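PDB 6NEW: proto-oncogene vav from Homo sapiens, which probably acts as a guanine nucleotide exchange factor for Rac-type Rho GTPases, combining a RhoGEF domain with PH and zinc-binding C1 domains. Local coordinates for residues E254-S259 against K265-A270; D57-I62 against E87-V92; Y38-C43 against V190-E195. All coordinates share one frame; numbering follows the deposited sequence.

Contact 1: residues E254-S259 against K265-A270; sequences ELKITS and KMDRYA
The hairpin formed by strands 249-258 and 266-273 of the PH domain pairs L255 with R268 and I257 with M266, both as antiparallel hydrogen-bonded pairs. The evidence is reciprocal: L255 N donates to R268 O at 3.0 Å and R268 N to L255 O at 2.9 Å, while I257 N to M266 O, 3.0 Å, has its counterpart in M266 N to I257 O. K256 with D267, between them, and E254 with Y269, beyond L255-R268, are non-hydrogen-bonded pairs with their side chains on the other face. The short strand segments run at 132° to one another, well off strictly antiparallel, as expected of a strongly twisted PH sheet.

On the face of K256, this lysine and D267 lie alongside each other and point the same way. With CG beside the backbone N (chi1 -74°) and a bend at the last torsion, K256 NZ reaches D267 OD1 at 3.1 Å on its syn side, 25° out of the carboxylate plane. A water also donates to OD1, giving that oxygen two partners, and K256 makes a cation-pi contact with W313. K265 crosses K256 at about a right angle, CD to CD 4.0 Å. With an alanine in place of K256, the CD that lies against K265 CD is gone, and D267 OD1 would probably lose its salt-bridge mate.

On the face of I257, CG2 of that residue meets R268 CG at 3.6 Å, and L255 CD2 meets A270 CB at 3.7 Å. R268 curls back, M266 CB lying over one guanidinium face towards its rim. The chemistry thus divides by face: a salt bridge with ordered water on one, aliphatic contact on the other, where the one charged group, R268, bonds D267 O through NH1.

Contact 2: residues D57-I62 against E87-V92; sequences DTLGSI and EDLLRV
S61 N donates to D57 O at 2.8 Å, the shortest polar bond within either segment, and this bond belongs to the turn of helix 37-71 that presents L59 and G60 to L90. The partner is helix 86-105, so the contact joins two helices of the RhoGEF (DH) domain, a helical bundle. The short segments pass 9.3 Å apart at closest approach with their N-to-C directions at 147°, an antiparallel pairing with a marked tilt. The backbone bonds stay within each helix; between the helices the contact is made by leucine carbons against leucine carbons and against the backbone.

L59 is directed at the other helix. Its CD1 and CD2 both come to L89 CB, CD1 at 4.1 Å, and CD1 alone also lies over the backbone where L89 passes into L90, 3.8 Å from L90 N. L89 crosses L59 at about a right angle; farther out the L89 side chain turns to V125, Y126 and Y129 of helix 125-131, which ties a third helix to the same patch. L59 itself also touches I86 and H93, one on each side of the L89-L90 step in sequence.

L90 answers from the opposite direction. Because its CG stands anti to the backbone N (chi1 -180°), the branch is carried across to the 37-71 helix, where CD1 meets L59 CB at 3.7 Å. The backbones come close here, with L59 and L90 CA atoms 5.5 Å apart. Q63, a turn further along helix 37-71, also touches L90. Both methyls of L90 lie over one face of the L59-G60 peptide: CD1 stands 3.7 Å from G60 N, and CD2 lies 3.9 Å from L59 O.

Contact 3: residues Y38-C43 against V190-E195; sequences YDKRCC and VKHTQE
K191 and K40 take opposite faces of the H192 ring, K191 laying its CG over one of them, towards the rim. On the other, K40 CB sits 3.7 Å from the centroid of the H192 ring and 11° off its normal, a CH-pi contact, and K40 CD follows at 3.6 Å from H192 NE2. With its CG beside the backbone N (chi1 -60°), H192 turns the ring towards K40 and leaves H192 CB 3.9 Å from R41 CB.

T193 comes next, its N bonded to V190 O at 3.2 Å. Its OG1 bonds L189 O and also accepts, at 3.0 Å, from a water that receives R41 NE at 2.7 Å. That water, in plane at the guanidinium edge, bridges the two segments through these two bonds. R41 NH2 continues to E198 in a salt bridge.

E195, at the N-cap of helix 196-235, weakly caps E198 N through OE1. The loop after helix 182-191 is therefore wedged between two long helices: H192 also touches E37 and C44 of helix 37-71, and T193 touches E198 and L202 of helix 196-235.

How the contacts relate
From the N terminus, helix 37-71 opens contact 3 at 38-43 and then contact 2 at 57-62. Contact 2 closes first, at 87-92, a short loop nested inside the much longer one that contact 3 closes at 190-195. The two share that long helix, yet their centres are 30 Å apart, so they tie separate levels of the RhoGEF helical bundle: one to helix 86-105, the other to the turn after helix 182-191. Helix 196-235 then leads towards the PH domain, where contact 1 closes a local hairpin in series with both. Its centre lies 55 Å from contact 2 and 63 Å from contact 3, across the chain's centre.

Contact 1: residues E254-S259 against K265-A270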
loop_
_atom_site.group_PDB
_atom_site.type_symbol
_atom_site.label_atom_id
_atom_site.label_comp_id
_atom_site.label_asym_id
_atom_site.label_seq_id
_atom_site.Cartn_x
_atom_site.Cartn_y
_atom_site.Cartn_z
ATOM N N GLU A 254 -8.248 20.473 16.084
ATOM C CA GLU A 254 -8.128 21.642 16.940
ATOM C C GLU A 254 -7.724 21.246 18.348
ATOM O O GLU A 254 -8.049 20.148 18.832
ATOM C CB GLU A 254 -9.417 22.497 16.936
ATOM C CG GLU A 254 -10.653 21.772 17.457
ATOM C CD GLU A 254 -11.851 22.635 17.810
ATOM O OE1 GLU A 254 -12.146 23.593 17.059
ATOM O OE2 GLU A 254 -12.512 22.339 18.832
ATOM N N LEU A 255 -6.988 22.144 18.987
ATOM C CA LEU A 255 -6.527 22.001 20.369
ATOM C C LEU A 255 -6.146 23.383 20.908
ATOM O O LEU A 255 -6.127 24.361 20.150
ATOM C CB LEU A 255 -5.333 21.000 20.480
ATOM C CG LEU A 255 -4.082 21.204 19.577
ATOM C CD1 LEU A 255 -3.070 22.133 20.208
ATOM C CD2 LEU A 255 -3.366 19.889 19.347
ATOM N N LYS A 256 -5.886 23.463 22.215
ATOM C CA LYS A 256 -5.424 24.681 22.882
ATOM C C LYS A 256 -4.025 24.388 23.383
ATOM O O LYS A 256 -3.700 23.239 23.704
ATOM C CB LYS A 256 -6.370 25.109 24.012
ATOM C CG LYS A 256 -7.678 25.724 23.506
ATOM C CD LYS A 256 -8.629 26.015 24.640
ATOM C CE LYS A 256 -10.000 26.456 24.178
ATOM N NZ LYS A 256 -10.153 27.929 24.242
ATOM N N ILE A 257 -3.169 25.402 23.405
ATOM C CA ILE A 257 -1.771 25.166 23.743
ATOM C C ILE A 257 -1.112 26.299 24.530
ATOM O O ILE A 257 -1.398 27.477 24.315
ATOM C CB ILE A 257 -1.007 24.847 22.404
ATOM C CG1 ILE A 257 0.459 24.413 22.635
ATOM C CG2 ILE A 257 -1.103 26.011 21.414
ATOM C CD1 ILE A 257 1.062 23.667 21.481
ATOM N N THR A 258 -0.194 25.911 25.428
ATOM C CA THR A 258 0.655 26.823 26.182
ATOM C C THR A 258 2.102 26.346 26.010
ATOM O O THR A 258 2.331 25.175 25.711
ATOM C CB THR A 258 0.247 26.947 27.676
ATOM O OG1 THR A 258 0.748 25.839 28.416
ATOM C CG2 THR A 258 -1.273 27.104 27.898
ATOM N N SER A 259 3.063 27.253 26.173
ATOM C CA SER A 259 4.487 26.958 26.113
ATOM C C SER A 259 5.146 27.586 27.370
ATOM O O SER A 259 4.504 28.428 28.005
ATOM C CB SER A 259 5.088 27.525 24.830
ATOM O OG SER A 259 5.267 28.928 24.917
ATOM N N LYS A 265 -3.536 29.980 27.145
ATOM C CA LYS A 265 -4.080 29.030 26.178
ATOM C C LYS A 265 -4.393 29.699 24.841
ATOM O O LYS A 265 -5.232 30.606 24.783
ATOM C CB LYS A 265 -5.337 28.328 26.719
ATOM C CG LYS A 265 -5.093 27.259 27.764
ATOM C CD LYS A 265 -6.346 26.440 27.921
ATOM C CE LYS A 265 -6.450 25.769 29.262
ATOM N NZ LYS A 265 -7.660 24.909 29.330
ATOM N N MET A 266 -3.699 29.252 23.769
ATOM C CA MET A 266 -3.891 29.729 22.403
ATOM C C MET A 266 -4.642 28.681 21.603
ATOM O O MET A 266 -4.242 27.514 21.587
ATOM C CB MET A 266 -2.559 30.036 21.725
ATOM C CG MET A 266 -1.784 31.149 22.375
ATOM S SD MET A 266 -0.048 31.026 21.900
ATOM C CE MET A 266 0.534 29.831 23.066
ATOM N N ASP A 267 -5.743 29.097 20.938
ATOM C CA ASP A 267 -6.536 28.228 20.079
ATOM C C ASP A 267 -5.723 27.971 18.847
ATOM O O ASP A 267 -5.194 28.908 18.242
ATOM C CB ASP A 267 -7.865 28.889 19.696
ATOM C CG ASP A 267 -8.843 28.948 20.840
ATOM O OD1 ASP A 267 -9.258 27.872 21.319
ATOM O OD2 ASP A 267 -9.223 30.064 21.233
ATOM N N ARG A 268 -5.544 26.691 18.524
ATOM C CA ARG A 268 -4.712 26.283 17.398
ATOM C C ARG A 268 -5.297 25.066 16.691
ATOM O O ARG A 268 -6.215 24.415 17.194
ATOM C CB ARG A 268 -3.263 25.968 17.885
ATOM C CG ARG A 268 -2.425 27.178 18.319
ATOM C CD ARG A 268 -2.120 28.124 17.184
ATOM N NE ARG A 268 -1.222 29.210 17.573
ATOM C CZ ARG A 268 -1.621 30.398 18.016
ATOM N NH1 ARG A 268 -2.910 30.670 18.155
ATOM N NH2 ARG A 268 -0.723 31.327 18.322
ATOM N N TYR A 269 -4.768 24.792 15.502
ATOM C CA TYR A 269 -5.071 23.620 14.702
ATOM C C TYR A 269 -3.740 22.916 14.470
ATOM O O TYR A 269 -2.765 23.559 14.098
ATOM C CB TYR A 269 -5.720 23.997 13.355
ATOM C CG TYR A 269 -6.414 22.815 12.720
ATOM C CD1 TYR A 269 -5.716 21.924 11.903
ATOM C CD2 TYR A 269 -7.756 22.561 12.964
ATOM C CE1 TYR A 269 -6.340 20.799 11.360
ATOM C CE2 TYR A 269 -8.384 21.430 12.442
ATOM C CZ TYR A 269 -7.679 20.568 11.621
ATOM O OH TYR A 269 -8.322 19.499 11.055
ATOM N N ALA A 270 -3.693 21.616 14.726
ATOM C CA ALA A 270 -2.474 20.840 14.581
ATOM C C ALA A 270 -2.623 19.666 13.642
ATOM O O ALA A 270 -3.682 19.035 13.589
ATOM C CB ALA A 270 -2.001 20.352 15.955
HETATM O O HOH W 1 -9.200 25.718 19.442
HETATM O O HOH W 2 -7.971 30.434 24.822
#

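Contact 2: residues D57-I62 against E87-V92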
loop_
_atom_site.group_PDB
_atom_site.type_symbol
_atom_site.label_atom_id
_atom_site.label_comp_id
_atom_site.label_asym_id
_atom_site.label_seq_id
_atom_site.Cartn_x
_atom_site.Cartn_y
_atom_site.Cartn_z
ATOM N N ASP A 57 -6.710 -14.743 -21.442
ATOM C CA ASP A 57 -7.615 -14.506 -22.555
ATOM C C ASP A 57 -8.404 -13.230 -22.362
ATOM O O ASP A 57 -8.710 -12.563 -23.350
ATOM C CB ASP A 57 -8.538 -15.708 -22.817
ATOM C CG ASP A 57 -7.934 -16.691 -23.802
ATOM O OD1 ASP A 57 -7.736 -16.304 -24.983
ATOM O OD2 ASP A 57 -7.660 -17.845 -23.398
ATOM N N THR A 58 -8.725 -12.887 -21.096
ATOM C CA THR A 58 -9.439 -11.657 -20.737
ATOM C C THR A 58 -8.554 -10.436 -21.022
ATOM O O THR A 58 -9.065 -9.446 -21.538
ATOM C CB THR A 58 -9.990 -11.743 -19.320
ATOM O OG1 THR A 58 -10.936 -12.809 -19.288
ATOM C CG2 THR A 58 -10.686 -10.459 -18.872
ATOM N N LEU A 59 -7.228 -10.538 -20.766
ATOM C CA LEU A 59 -6.273 -9.465 -21.066
ATOM C C LEU A 59 -6.190 -9.261 -22.580
ATOM O O LEU A 59 -6.096 -8.121 -23.045
ATOM C CB LEU A 59 -4.874 -9.731 -20.467
ATOM C CG LEU A 59 -4.741 -9.714 -18.929
ATOM C CD1 LEU A 59 -3.410 -10.309 -18.495
ATOM C CD2 LEU A 59 -4.873 -8.302 -18.368
ATOM N N GLY A 60 -6.268 -10.370 -23.325
ATOM C CA GLY A 60 -6.286 -10.393 -24.784
ATOM C C GLY A 60 -7.576 -9.796 -25.310
ATOM O O GLY A 60 -7.565 -9.065 -26.303
ATOM N N SER A 61 -8.688 -10.063 -24.599
ATOM C CA SER A 61 -10.008 -9.533 -24.907
ATOM C C SER A 61 -10.037 -8.008 -24.728
ATOM O O SER A 61 -10.554 -7.318 -25.604
ATOM C CB SER A 61 -11.074 -10.190 -24.043
ATOM O OG SER A 61 -12.353 -9.767 -24.480
ATOM N N ILE A 62 -9.459 -7.483 -23.616
ATOM C CA ILE A 62 -9.373 -6.044 -23.346
ATOM C C ILE A 62 -8.449 -5.375 -24.382
ATOM O O ILE A 62 -8.723 -4.244 -24.778
ATOM C CB ILE A 62 -8.993 -5.721 -21.860
ATOM C CG1 ILE A 62 -10.107 -6.163 -20.883
ATOM C CG2 ILE A 62 -8.686 -4.216 -21.662
ATOM C CD1 ILE A 62 -9.752 -6.144 -19.391
ATOM N N GLU A 87 -1.129 -3.712 -21.577
ATOM C CA GLU A 87 -0.322 -4.293 -22.652
ATOM C C GLU A 87 0.823 -5.127 -22.078
ATOM O O GLU A 87 0.981 -6.279 -22.479
ATOM C CB GLU A 87 0.164 -3.228 -23.651
ATOM N N ASP A 88 1.525 -4.587 -21.054
ATOM C CA ASP A 88 2.613 -5.264 -20.342
ATOM C C ASP A 88 2.117 -6.454 -19.499
ATOM O O ASP A 88 2.828 -7.453 -19.421
ATOM C CB ASP A 88 3.451 -4.277 -19.493
ATOM C CG ASP A 88 4.840 -4.794 -19.113
ATOM O OD1 ASP A 88 5.175 -5.910 -19.491
ATOM O OD2 ASP A 88 5.580 -4.072 -18.411
ATOM N N LEU A 89 0.907 -6.364 -18.875
ATOM C CA LEU A 89 0.355 -7.479 -18.088
ATOM C C LEU A 89 0.183 -8.694 -18.977
ATOM O O LEU A 89 0.718 -9.757 -18.659
ATOM C CB LEU A 89 -0.996 -7.118 -17.454
ATOM C CG LEU A 89 -1.023 -6.088 -16.328
ATOM C CD1 LEU A 89 -2.409 -5.953 -15.785
ATOM C CD2 LEU A 89 -0.108 -6.476 -15.183
ATOM N N LEU A 90 -0.495 -8.496 -20.134
ATOM C CA LEU A 90 -0.744 -9.495 -21.170
ATOM C C LEU A 90 0.556 -10.154 -21.629
ATOM O O LEU A 90 0.578 -11.374 -21.761
ATOM C CB LEU A 90 -1.499 -8.863 -22.357
ATOM C CG LEU A 90 -1.868 -9.757 -23.563
ATOM C CD1 LEU A 90 -2.666 -10.998 -23.144
ATOM C CD2 LEU A 90 -2.654 -8.973 -24.592
ATOM N N ARG A 91 1.648 -9.382 -21.783
ATOM C CA ARG A 91 2.929 -9.964 -22.186
ATOM C C ARG A 91 3.518 -10.860 -21.079
ATOM O O ARG A 91 3.865 -12.003 -21.366
ATOM C CB ARG A 91 3.911 -8.896 -22.684
ATOM C CG ARG A 91 5.020 -9.453 -23.559
ATOM C CD ARG A 91 6.290 -8.627 -23.476
ATOM N NE ARG A 91 7.419 -9.360 -24.037
ATOM C CZ ARG A 91 7.695 -9.436 -25.335
ATOM N NH1 ARG A 91 6.946 -8.796 -26.223
ATOM N NH2 ARG A 91 8.728 -10.156 -25.752
ATOM N N VAL A 92 3.532 -10.378 -19.814
ATOM C CA VAL A 92 4.006 -11.118 -18.628
ATOM C C VAL A 92 3.165 -12.400 -18.420
ATOM O O VAL A 92 3.731 -13.471 -18.206
ATOM C CB VAL A 92 4.044 -10.199 -17.358
#

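Contact 3: residues Y38-C43 against V190-E195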
loop_
_atom_site.group_PDB
_atom_site.type_symbol
_atom_site.label_atom_id
_atom_site.label_comp_id
_atom_site.label_asym_id
_atom_site.label_seq_id
_atom_site.Cartn_x
_atom_site.Cartn_y
_atom_site.Cartn_z
ATOM N N TYR A 38 -4.825 -36.601 -3.218
ATOM C CA TYR A 38 -4.250 -36.533 -4.567
ATOM C C TYR A 38 -5.287 -35.979 -5.551
ATOM O O TYR A 38 -4.965 -35.063 -6.305
ATOM C CB TYR A 38 -3.704 -37.902 -5.036
ATOM C CG TYR A 38 -3.257 -37.937 -6.488
ATOM C CD1 TYR A 38 -2.017 -37.433 -6.871
ATOM C CD2 TYR A 38 -4.076 -38.476 -7.479
ATOM C CE1 TYR A 38 -1.604 -37.460 -8.204
ATOM C CE2 TYR A 38 -3.681 -38.491 -8.816
ATOM C CZ TYR A 38 -2.437 -37.999 -9.172
ATOM O OH TYR A 38 -2.047 -38.019 -10.491
ATOM N N ASP A 39 -6.530 -36.506 -5.509
ATOM C CA ASP A 39 -7.627 -36.062 -6.373
ATOM C C ASP A 39 -7.976 -34.590 -6.139
ATOM O O ASP A 39 -8.220 -33.881 -7.111
ATOM C CB ASP A 39 -8.866 -36.967 -6.240
ATOM C CG ASP A 39 -8.746 -38.360 -6.845
ATOM O OD1 ASP A 39 -7.975 -38.523 -7.828
ATOM O OD2 ASP A 39 -9.464 -39.276 -6.373
ATOM N N LYS A 40 -7.944 -34.128 -4.865
ATOM C CA LYS A 40 -8.186 -32.730 -4.478
ATOM C C LYS A 40 -7.029 -31.848 -4.947
ATOM O O LYS A 40 -7.267 -30.741 -5.413
ATOM C CB LYS A 40 -8.370 -32.592 -2.957
ATOM C CG LYS A 40 -9.816 -32.679 -2.508
ATOM C CD LYS A 40 -9.925 -32.762 -0.998
ATOM C CE LYS A 40 -11.351 -32.967 -0.539
ATOM N NZ LYS A 40 -11.452 -33.032 0.943
ATOM N N ARG A 41 -5.786 -32.358 -4.841
ATOM C CA ARG A 41 -4.545 -31.702 -5.254
ATOM C C ARG A 41 -4.522 -31.511 -6.771
ATOM O O ARG A 41 -4.069 -30.470 -7.245
ATOM C CB ARG A 41 -3.326 -32.509 -4.754
ATOM C CG ARG A 41 -1.962 -31.987 -5.155
ATOM C CD ARG A 41 -1.326 -32.932 -6.150
ATOM N NE ARG A 41 -0.102 -32.364 -6.697
ATOM C CZ ARG A 41 0.604 -32.890 -7.688
ATOM N NH1 ARG A 41 0.194 -34.009 -8.279
ATOM N NH2 ARG A 41 1.700 -32.294 -8.119
ATOM N N CYS A 42 -5.032 -32.496 -7.523
ATOM C CA CYS A 42 -5.106 -32.432 -8.983
ATOM C C CYS A 42 -6.181 -31.450 -9.447
ATOM O O CYS A 42 -6.014 -30.816 -10.490
ATOM C CB CYS A 42 -5.291 -33.821 -9.583
ATOM S SG CYS A 42 -3.812 -34.865 -9.478
ATOM N N CYS A 43 -7.244 -31.278 -8.645
ATOM C CA CYS A 43 -8.322 -30.322 -8.924
ATOM C C CYS A 43 -7.822 -28.879 -8.749
ATOM O O CYS A 43 -8.288 -27.976 -9.451
ATOM C CB CYS A 43 -9.539 -30.598 -8.046
ATOM S SG CYS A 43 -10.482 -32.067 -8.531
ATOM N N VAL A 190 -1.192 -26.286 -1.337
ATOM C CA VAL A 190 -0.267 -26.600 -0.241
ATOM C C VAL A 190 -0.972 -27.540 0.751
ATOM O O VAL A 190 -0.408 -28.573 1.116
ATOM C CB VAL A 190 0.285 -25.306 0.434
ATOM C CG1 VAL A 190 0.854 -25.579 1.824
ATOM C CG2 VAL A 190 1.338 -24.641 -0.442
ATOM N N LYS A 191 -2.223 -27.199 1.126
ATOM C CA LYS A 191 -3.114 -27.938 2.028
ATOM C C LYS A 191 -3.315 -29.416 1.599
ATOM O O LYS A 191 -3.522 -30.265 2.465
ATOM C CB LYS A 191 -4.462 -27.191 2.099
ATOM C CG LYS A 191 -5.492 -27.689 3.109
ATOM C CD LYS A 191 -6.763 -26.862 2.983
ATOM C CE LYS A 191 -7.872 -27.312 3.897
ATOM N NZ LYS A 191 -9.097 -26.498 3.684
ATOM N N HIS A 192 -3.216 -29.717 0.284
ATOM C CA HIS A 192 -3.415 -31.061 -0.264
ATOM C C HIS A 192 -2.151 -31.755 -0.790
ATOM O O HIS A 192 -2.263 -32.872 -1.295
ATOM C CB HIS A 192 -4.508 -31.057 -1.352
ATOM C CG HIS A 192 -5.847 -30.598 -0.865
ATOM N ND1 HIS A 192 -6.593 -29.675 -1.576
ATOM C CD2 HIS A 192 -6.527 -30.937 0.258
ATOM C CE1 HIS A 192 -7.699 -29.490 -0.873
ATOM N NE2 HIS A 192 -7.702 -30.222 0.241
ATOM N N THR A 193 -0.962 -31.145 -0.652
ATOM C CA THR A 193 0.286 -31.780 -1.089
ATOM C C THR A 193 0.803 -32.689 0.041
ATOM O O THR A 193 1.072 -32.201 1.141
ATOM C CB THR A 193 1.290 -30.727 -1.581
ATOM O OG1 THR A 193 0.718 -30.053 -2.703
ATOM C CG2 THR A 193 2.639 -31.329 -1.975
ATOM N N GLN A 194 0.915 -34.011 -0.229
ATOM C CA GLN A 194 1.358 -35.007 0.754
ATOM C C GLN A 194 2.874 -35.005 0.997
ATOM O O GLN A 194 3.296 -34.894 2.154
ATOM C CB GLN A 194 0.852 -36.413 0.387
ATOM N N GLU A 195 3.684 -35.118 -0.088
ATOM C CA GLU A 195 5.153 -35.139 -0.036
ATOM C C GLU A 195 5.686 -33.851 0.590
ATOM O O GLU A 195 5.493 -32.765 0.035
ATOM C CB GLU A 195 5.758 -35.364 -1.431
ATOM C CG GLU A 195 7.220 -35.772 -1.380
ATOM C CD GLU A 195 8.055 -35.336 -2.566
ATOM O OE1 GLU A 195 8.487 -34.162 -2.587
ATOM O OE2 GLU A 195 8.320 -36.183 -3.450
HETATM O O HOH W 3 1.450 -30.422 -5.576
#